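Long-range contacts in capsid Protein (PDB 4DMI), which probably builds part of a phage capsid, in which it assembles as a pentamer: residues 102-107 and 148-153; 114-119 and 134-139. One frame throughout, in Å; residues are numbered along the deposited sequence. Where two conformers were deposited one is given.

Contact 1 of 2, residues 102-107 and 148-153; sequences AVIEVT and LQARSN
Glu105 OE2 is gripped by two donors from the opposing strand. Arg151 NE reaches Glu105 OE2 at 2.9 Å on the syn side, but 34° out of the carboxylate plane, and Gln149 NE2 reaches the same OE2 at 2.6 Å on the anti side. The salt bridge runs through the edge of the guanidinium, whose plane is turned 27° from the carboxylate; Glu105 OE1 adds a weak, 3.4 Å bond from Arg151 NH2. Glu105 was modelled in two conformers and these bonds belong to one of them, so they may not hold in the other. Gln149 is directly opposite Glu105, with CG held between the backbone N and the carbonyl carbon (chi1 67°) and the chain extended beyond it, which brings NE2 to the carboxylate. These groups lie on an antiparallel ladder of strands 102-107 and 147-152, where Val103 with Arg151 and Glu105 with Gln149 are the hydrogen-bonded pairs. The other face is largely apolar: Ile104 CG2 meets Leu148 CD1 at 3.8 Å, while Ile104 CD1 lies against Ala150 CB. Further out, Val159 packs on Ala102, Ile104 and Ala150, and Leu63 of a neighbouring subunit touches Val106. At the far end, Ser152 OG bonds to Val157 O and Asn73 N.

Contact 2 of 2, residues 114-119 and 134-139; sequences ILANNR and VPFDLM
A classic beta bulge, in which Leu115 and Ala116 both face Ile104, turns their side chains toward Phe136 and Leu138 of strand 133-142. The two stretches run nearly opposite ways, 171° apart, but their CA atoms stay at least 6.4 Å from each other, and the contact is made by side chains rather than by a backbone ladder. Its middle is Ala116, whose CB sits 3.8 Å from Phe136 CB and 3.9 Å from Phe136 CD2. The methyl thus lies beside the root of the ring and approaches it obliquely. Phe136 carries its CG between the backbone N and the carbonyl carbon (chi1 56°), and the ring reaches on past Ala116 to Ile104. Next along, Leu138 reaches over with one branch alone, CD1 resting 3.9 Å from Leu115 CB. At the other end Val134 presents its CG1 to Asn117 O at 3.9 Å; this methyl is anti to the backbone N (chi1 -176°).

Asn117 points its own side chain away from strand 133-142. Its OD1 accepts from Arg119 N at 3.1 Å, an Asx turn that bends the chain at this end of the contact. The amide of the buried Asn118 is held by three backbone groups: OD1 accepts from Ala102 N, while ND2 donates to Ser92 O and Ala100 O. Strand 133-142 bonds to strand 83-95 through Val134 and Phe136, and Ile162 of a neighbouring subunit packs on Leu138. Apolar side chains facing one another across backbones that are not paired with each other, beside a chain that turns a corner at Leu115 and Ala116, are consistent with a curled beta sheet whose strands close over a shared apolar interior, with a classic bulge at the bend.

Both contacts are largely buried, their centres about 9 Å apart, and they meet through strand 102-107, which pairs with 147-152 on one side and with 112-121 on the other. Ile104 belongs to both environments: its O accepts from Leu115 N at 2.8 Å, and its CG1 packs on Phe136 CZ. Their chemistry follows their place. Contact 1 joins neighbouring strands, so backbone bonds dominate, with a polar, partly charged cluster on one face and a largely apolar face turned inward; contact 2 faces strands that do not pair and rests on apolar packing across that interior. Each also touches a neighbouring subunit, contact 2 with more of its residues.

Contact 1 of 2, residues 102-107 and 148-153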
ATOM      1  N   ALA B 102      -4.077 -25.584   9.960  1.00  7.78           N
ATOM      2  CA  ALA B 102      -4.955 -24.432  10.147  1.00  9.10           C
ATOM      3  C   ALA B 102      -4.861 -23.580   8.895  1.00  8.63           C
ATOM      4  O   ALA B 102      -3.809 -22.991   8.613  1.00  9.67           O
ATOM      5  CB  ALA B 102      -4.533 -23.637  11.359  1.00  9.75           C
ATOM      6  N   VAL B 103      -5.939 -23.539   8.120  1.00  8.26           N
ATOM      7  CA  VAL B 103      -5.894 -22.909   6.806  1.00  8.38           C
ATOM      8  C   VAL B 103      -7.126 -22.088   6.489  1.00  7.43           C
ATOM      9  O   VAL B 103      -8.199 -22.277   7.087  1.00  8.74           O
ATOM     10  CB  VAL B 103      -5.720 -23.951   5.665  1.00  8.40           C
ATOM     11  CG1 VAL B 103      -4.378 -24.677   5.775  1.00 10.81           C
ATOM     12  CG2 VAL B 103      -6.878 -24.948   5.647  1.00  7.48           C
ATOM     13  N   ILE B 104      -6.963 -21.165   5.549  1.00  6.27           N
ATOM     14  CA  ILE B 104      -8.089 -20.578   4.834  1.00  7.20           C
ATOM     15  C   ILE B 104      -8.087 -21.241   3.476  1.00  7.70           C
ATOM     16  O   ILE B 104      -7.052 -21.341   2.821  1.00  8.61           O
ATOM     17  CB  ILE B 104      -7.906 -19.060   4.635  1.00  6.44           C
ATOM     18  CG1 ILE B 104      -7.942 -18.341   5.992  1.00  7.41           C
ATOM     19  CG2 ILE B 104      -8.983 -18.500   3.702  1.00  7.18           C
ATOM     20  CD1 ILE B 104      -9.356 -18.218   6.616  1.00  7.20           C
ATOM     21  N   GLU B 105      -9.255 -21.715   3.027  0.50  6.92           N
ATOM     22  CA  GLU B 105      -9.339 -22.339   1.712  0.50  7.24           C
ATOM     23  C   GLU B 105     -10.650 -22.053   0.998  0.50 13.13           C
ATOM     24  O   GLU B 105     -11.683 -21.786   1.617  0.50  7.66           O
ATOM     25  CB  GLU B 105      -9.112 -23.851   1.805  0.50 12.71           C
ATOM     26  CG  GLU B 105     -10.160 -24.581   2.622  0.50  8.14           C
ATOM     27  CD  GLU B 105      -9.710 -25.965   3.033  0.50 15.58           C
ATOM     28  OE1 GLU B 105      -8.526 -26.283   2.794  0.50 15.57           O
ATOM     29  OE2 GLU B 105     -10.539 -26.729   3.586  0.50 16.19           O
ATOM     30  N   VAL B 106     -10.592 -22.123  -0.332  1.00  7.73           N
ATOM     31  CA  VAL B 106     -11.776 -21.961  -1.163  1.00  8.13           C
ATOM     32  C   VAL B 106     -12.015 -23.288  -1.878  1.00 12.38           C
ATOM     33  O   VAL B 106     -11.069 -23.981  -2.242  1.00 10.60           O
ATOM     34  CB  VAL B 106     -11.637 -20.776  -2.151  1.00 10.24           C
ATOM     35  CG1 VAL B 106     -10.409 -20.923  -3.040  1.00 10.65           C
ATOM     36  CG2 VAL B 106     -12.900 -20.622  -2.991  1.00 19.83           C
ATOM     37  N   THR B 107     -13.281 -23.665  -2.025  1.00 10.82           N
ATOM     38  CA  THR B 107     -13.635 -24.966  -2.585  1.00 10.68           C
ATOM     39  C   THR B 107     -14.968 -24.901  -3.302  1.00 15.41           C
ATOM     40  O   THR B 107     -15.805 -24.053  -2.992  1.00 14.15           O
ATOM     41  CB  THR B 107     -13.726 -26.044  -1.474  1.00 11.77           C
ATOM     42  OG1 THR B 107     -13.944 -27.335  -2.058  1.00 14.96           O
ATOM     43  CG2 THR B 107     -14.873 -25.742  -0.508  1.00 18.02           C
ATOM     44  N   LEU B 148     -15.950 -20.254   0.808  1.00  8.63           N
ATOM     45  CA  LEU B 148     -14.736 -19.785   1.467  1.00  8.85           C
ATOM     46  C   LEU B 148     -14.835 -20.261   2.907  1.00 12.29           C
ATOM     47  O   LEU B 148     -15.855 -20.029   3.571  1.00 10.71           O
ATOM     48  CB  LEU B 148     -14.664 -18.262   1.422  1.00  9.96           C
ATOM     49  CG  LEU B 148     -13.560 -17.570   2.221  1.00  9.47           C
ATOM     50  CD1 LEU B 148     -12.182 -17.892   1.652  1.00 11.83           C
ATOM     51  CD2 LEU B 148     -13.827 -16.075   2.229  1.00 11.43           C
ATOM     52  N   GLN B 149     -13.797 -20.936   3.395  1.00  9.67           N
ATOM     53  CA  GLN B 149     -13.862 -21.546   4.725  1.00  9.81           C
ATOM     54  C   GLN B 149     -12.551 -21.489   5.504  1.00  9.46           C
ATOM     55  O   GLN B 149     -11.469 -21.321   4.940  1.00  9.56           O
ATOM     56  CB  GLN B 149     -14.355 -23.001   4.609  1.00 10.11           C
ATOM     57  CG  GLN B 149     -13.367 -23.916   3.886  1.00 10.74           C
ATOM     58  CD  GLN B 149     -13.942 -25.286   3.534  1.00 15.49           C
ATOM     59  OE1 GLN B 149     -15.158 -25.478   3.480  1.00 15.88           O
ATOM     60  NE2 GLN B 149     -13.057 -26.250   3.304  1.00 19.54           N
ATOM     61  N   ALA B 150     -12.675 -21.600   6.820  1.00  8.56           N
ATOM     62  CA  ALA B 150     -11.532 -21.728   7.717  1.00  7.48           C
ATOM     63  C   ALA B 150     -11.564 -23.156   8.230  1.00  9.85           C
ATOM     64  O   ALA B 150     -12.622 -23.663   8.614  1.00 11.38           O
ATOM     65  CB  ALA B 150     -11.669 -20.761   8.859  1.00  9.10           C
ATOM     66  N   ARG B 151     -10.417 -23.812   8.250  1.00  8.97           N
ATOM     67  CA  ARG B 151     -10.369 -25.189   8.709  1.00  8.54           C
ATOM     68  C   ARG B 151      -9.172 -25.437   9.617  1.00 11.01           C
ATOM     69  O   ARG B 151      -8.032 -25.108   9.268  1.00 10.21           O
ATOM     70  CB  ARG B 151     -10.329 -26.144   7.512  1.00 11.67           C
ATOM     71  CG  ARG B 151     -10.266 -27.612   7.898  1.00 12.76           C
ATOM     72  CD  ARG B 151     -10.458 -28.509   6.686  1.00 13.26           C
ATOM     73  NE  ARG B 151      -9.389 -28.349   5.701  1.00 13.85           N
ATOM     74  CZ  ARG B 151      -8.280 -29.081   5.678  1.00 14.64           C
ATOM     75  NH1 ARG B 151      -8.080 -30.027   6.588  1.00 16.12           N
ATOM     76  NH2 ARG B 151      -7.372 -28.870   4.740  1.00 17.03           N
ATOM     77  N   SER B 152      -9.446 -26.000  10.790  1.00 10.81           N
ATOM     78  CA  SER B 152      -8.429 -26.513  11.699  1.00  9.47           C
ATOM     79  C   SER B 152      -8.717 -27.983  11.940  1.00 10.56           C
ATOM     80  O   SER B 152      -9.862 -28.350  12.241  1.00 11.95           O
ATOM     81  CB  SER B 152      -8.480 -25.777  13.035  1.00 10.95           C
ATOM     82  OG  SER B 152      -7.907 -26.583  14.059  1.00 11.48           O
ATOM     83  N   ASN B 153      -7.708 -28.839  11.804  1.00 12.41           N
ATOM     84  CA  ASN B 153      -7.941 -30.282  11.939  1.00 11.52           C
ATOM     85  C   ASN B 153      -7.568 -30.828  13.308  1.00 14.15           C
ATOM     86  O   ASN B 153      -7.547 -32.043  13.512  1.00 17.61           O
ATOM     87  CB  ASN B 153      -7.183 -31.062  10.859  1.00 12.43           C
ATOM     88  CG  ASN B 153      -5.691 -31.156  11.144  1.00 14.11           C
ATOM     89  OD1 ASN B 153      -5.148 -30.397  11.948  1.00 13.39           O
ATOM     90  ND2 ASN B 153      -5.024 -32.099  10.488  1.00 15.97           N
TER

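Contact 2 of 2, residues 114-119 and 134-139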
ATOM      1  N   ILE B 114      -5.784 -23.929  -0.969  1.00  7.39           N
ATOM      2  CA  ILE B 114      -5.399 -23.229   0.249  1.00  6.91           C
ATOM      3  C   ILE B 114      -4.941 -21.815  -0.086  1.00  6.56           C
ATOM      4  O   ILE B 114      -4.056 -21.624  -0.930  1.00  8.73           O
ATOM      5  CB  ILE B 114      -4.275 -23.987   0.968  1.00  7.60           C
ATOM      6  CG1 ILE B 114      -4.819 -25.335   1.473  1.00 10.68           C
ATOM      7  CG2 ILE B 114      -3.684 -23.157   2.111  1.00  8.19           C
ATOM      8  CD1 ILE B 114      -3.721 -26.289   1.958  1.00 12.48           C
ATOM      9  N   LEU B 115      -5.551 -20.826   0.564  1.00  6.18           N
ATOM     10  CA  LEU B 115      -5.192 -19.424   0.335  1.00  8.35           C
ATOM     11  C   LEU B 115      -4.264 -18.883   1.423  1.00  8.16           C
ATOM     12  O   LEU B 115      -3.575 -17.884   1.220  1.00 10.02           O
ATOM     13  CB  LEU B 115      -6.446 -18.548   0.251  1.00  9.18           C
ATOM     14  CG  LEU B 115      -7.474 -18.960  -0.796  1.00  7.86           C
ATOM     15  CD1 LEU B 115      -8.599 -17.928  -0.806  1.00 12.76           C
ATOM     16  CD2 LEU B 115      -6.819 -19.095  -2.178  1.00 11.33           C
ATOM     17  N   ALA B 116      -4.236 -19.552   2.573  1.00  8.12           N
ATOM     18  CA  ALA B 116      -3.342 -19.208   3.677  1.00  5.44           C
ATOM     19  C   ALA B 116      -2.971 -20.492   4.400  1.00  5.41           C
ATOM     20  O   ALA B 116      -3.855 -21.240   4.815  1.00  6.62           O
ATOM     21  CB  ALA B 116      -4.010 -18.221   4.630  1.00  6.76           C
ATOM     22  N   ASN B 117      -1.669 -20.758   4.515  1.00  7.93           N
ATOM     23  CA  ASN B 117      -1.148 -22.038   5.004  1.00  5.69           C
ATOM     24  C   ASN B 117      -0.308 -21.860   6.276  1.00  5.93           C
ATOM     25  O   ASN B 117       0.545 -20.962   6.341  1.00  7.94           O
ATOM     26  CB  ASN B 117      -0.307 -22.675   3.883  1.00  5.89           C
ATOM     27  CG  ASN B 117      -0.026 -24.149   4.108  1.00  9.57           C
ATOM     28  OD1 ASN B 117       0.024 -24.636   5.244  1.00 10.72           O
ATOM     29  ND2 ASN B 117       0.181 -24.870   3.010  1.00 12.83           N
ATOM     30  N   ASN B 118      -0.544 -22.688   7.297  1.00  6.57           N
ATOM     31  CA  ASN B 118       0.154 -22.519   8.576  1.00  7.08           C
ATOM     32  C   ASN B 118       1.431 -23.340   8.759  1.00  7.35           C
ATOM     33  O   ASN B 118       2.216 -23.063   9.670  1.00  6.50           O
ATOM     34  CB  ASN B 118      -0.772 -22.854   9.744  1.00  6.48           C
ATOM     35  CG  ASN B 118      -1.024 -24.344   9.868  1.00  7.99           C
ATOM     36  OD1 ASN B 118      -1.392 -25.015   8.891  1.00  8.49           O
ATOM     37  ND2 ASN B 118      -0.783 -24.880  11.056  1.00  8.16           N
ATOM     38  N   ARG B 119       1.624 -24.374   7.937  1.00  7.69           N
ATOM     39  CA  ARG B 119       2.689 -25.348   8.200  1.00  7.70           C
ATOM     40  C   ARG B 119       3.952 -24.944   7.454  1.00  7.83           C
ATOM     41  O   ARG B 119       4.291 -25.490   6.403  1.00  8.54           O
ATOM     42  CB  ARG B 119       2.238 -26.772   7.834  1.00  7.29           C
ATOM     43  CG  ARG B 119       1.171 -27.321   8.784  1.00  9.57           C
ATOM     44  CD  ARG B 119       0.857 -28.784   8.500  1.00 12.82           C
ATOM     45  NE  ARG B 119       0.233 -28.963   7.192  1.00 13.14           N
ATOM     46  CZ  ARG B 119      -0.077 -30.145   6.671  1.00 18.17           C
ATOM     47  NH1 ARG B 119       0.195 -31.262   7.343  1.00 21.94           N
ATOM     48  NH2 ARG B 119      -0.657 -30.216   5.479  1.00 20.74           N
ATOM     49  N   VAL B 134       0.487 -16.507  11.720  1.00  4.92           N
ATOM     50  CA  VAL B 134       0.763 -16.351  10.295  1.00  6.69           C
ATOM     51  C   VAL B 134      -0.362 -15.503   9.719  1.00  7.28           C
ATOM     52  O   VAL B 134      -1.501 -15.957   9.598  1.00  6.26           O
ATOM     53  CB  VAL B 134       0.798 -17.706   9.576  1.00  6.37           C
ATOM     54  CG1 VAL B 134       1.182 -17.525   8.099  1.00 10.15           C
ATOM     55  CG2 VAL B 134       1.764 -18.668  10.271  1.00  7.62           C
ATOM     56  N   PRO B 135      -0.070 -14.243   9.398  1.00  6.30           N
ATOM     57  CA  PRO B 135      -1.173 -13.377   8.961  1.00  6.78           C
ATOM     58  C   PRO B 135      -1.619 -13.598   7.526  1.00  7.26           C
ATOM     59  O   PRO B 135      -0.867 -14.061   6.658  1.00  9.40           O
ATOM     60  CB  PRO B 135      -0.592 -11.963   9.123  1.00  6.02           C
ATOM     61  CG  PRO B 135       0.923 -12.168   9.002  1.00  7.51           C
ATOM     62  CD  PRO B 135       1.175 -13.503   9.655  1.00  6.08           C
ATOM     63  N   PHE B 136      -2.881 -13.272   7.283  1.00  7.31           N
ATOM     64  CA  PHE B 136      -3.399 -13.221   5.920  1.00  7.11           C
ATOM     65  C   PHE B 136      -4.311 -12.012   5.777  1.00  6.85           C
ATOM     66  O   PHE B 136      -4.923 -11.557   6.757  1.00  7.06           O
ATOM     67  CB  PHE B 136      -4.121 -14.527   5.525  1.00  6.57           C
ATOM     68  CG  PHE B 136      -5.234 -14.908   6.465  1.00  5.31           C
ATOM     69  CD1 PHE B 136      -6.503 -14.363   6.319  1.00  6.37           C
ATOM     70  CD2 PHE B 136      -4.995 -15.784   7.521  1.00  5.35           C
ATOM     71  CE1 PHE B 136      -7.525 -14.698   7.209  1.00  8.76           C
ATOM     72  CE2 PHE B 136      -6.009 -16.129   8.410  1.00  7.30           C
ATOM     73  CZ  PHE B 136      -7.272 -15.582   8.253  1.00 10.54           C
ATOM     74  N   ASP B 137      -4.399 -11.493   4.554  1.00  7.13           N
ATOM     75  CA  ASP B 137      -5.245 -10.348   4.228  1.00  7.68           C
ATOM     76  C   ASP B 137      -5.576 -10.482   2.744  1.00 11.80           C
ATOM     77  O   ASP B 137      -4.779 -10.116   1.872  1.00 11.40           O
ATOM     78  CB  ASP B 137      -4.517  -9.028   4.545  1.00 10.24           C
ATOM     79  CG  ASP B 137      -5.407  -7.803   4.399  1.00 23.34           C
ATOM     80  OD1 ASP B 137      -6.448  -7.876   3.712  1.00 26.16           O
ATOM     81  OD2 ASP B 137      -5.058  -6.755   4.980  1.00 23.23           O
ATOM     82  N   LEU B 138      -6.758 -11.031   2.477  1.00  8.46           N
ATOM     83  CA  LEU B 138      -7.136 -11.505   1.157  1.00  8.01           C
ATOM     84  C   LEU B 138      -8.402 -10.837   0.646  1.00  8.35           C
ATOM     85  O   LEU B 138      -9.294 -10.474   1.421  1.00  8.26           O
ATOM     86  CB  LEU B 138      -7.389 -13.013   1.225  1.00 11.06           C
ATOM     87  CG  LEU B 138      -6.206 -13.906   1.591  1.00 12.47           C
ATOM     88  CD1 LEU B 138      -6.681 -15.206   2.218  1.00 14.89           C
ATOM     89  CD2 LEU B 138      -5.440 -14.212   0.327  1.00 13.09           C
ATOM     90  N   MET B 139      -8.459 -10.661  -0.667  0.50  5.93           N
ATOM     91  CA  MET B 139      -9.706 -10.379  -1.350  0.50  6.05           C
ATOM     92  C   MET B 139     -10.052 -11.600  -2.175  0.50  6.31           C
ATOM     93  O   MET B 139      -9.270 -12.035  -3.047  0.50  6.92           O
ATOM     94  CB  MET B 139      -9.587  -9.161  -2.263  0.50 10.30           C
ATOM     95  CG  MET B 139     -10.877  -8.799  -3.019  0.50 17.17           C
ATOM     96  SD  MET B 139     -12.179  -8.133  -1.951  0.50 17.25           S
ATOM     97  CE  MET B 139     -11.141  -7.199  -0.823  0.50 12.55           C
TER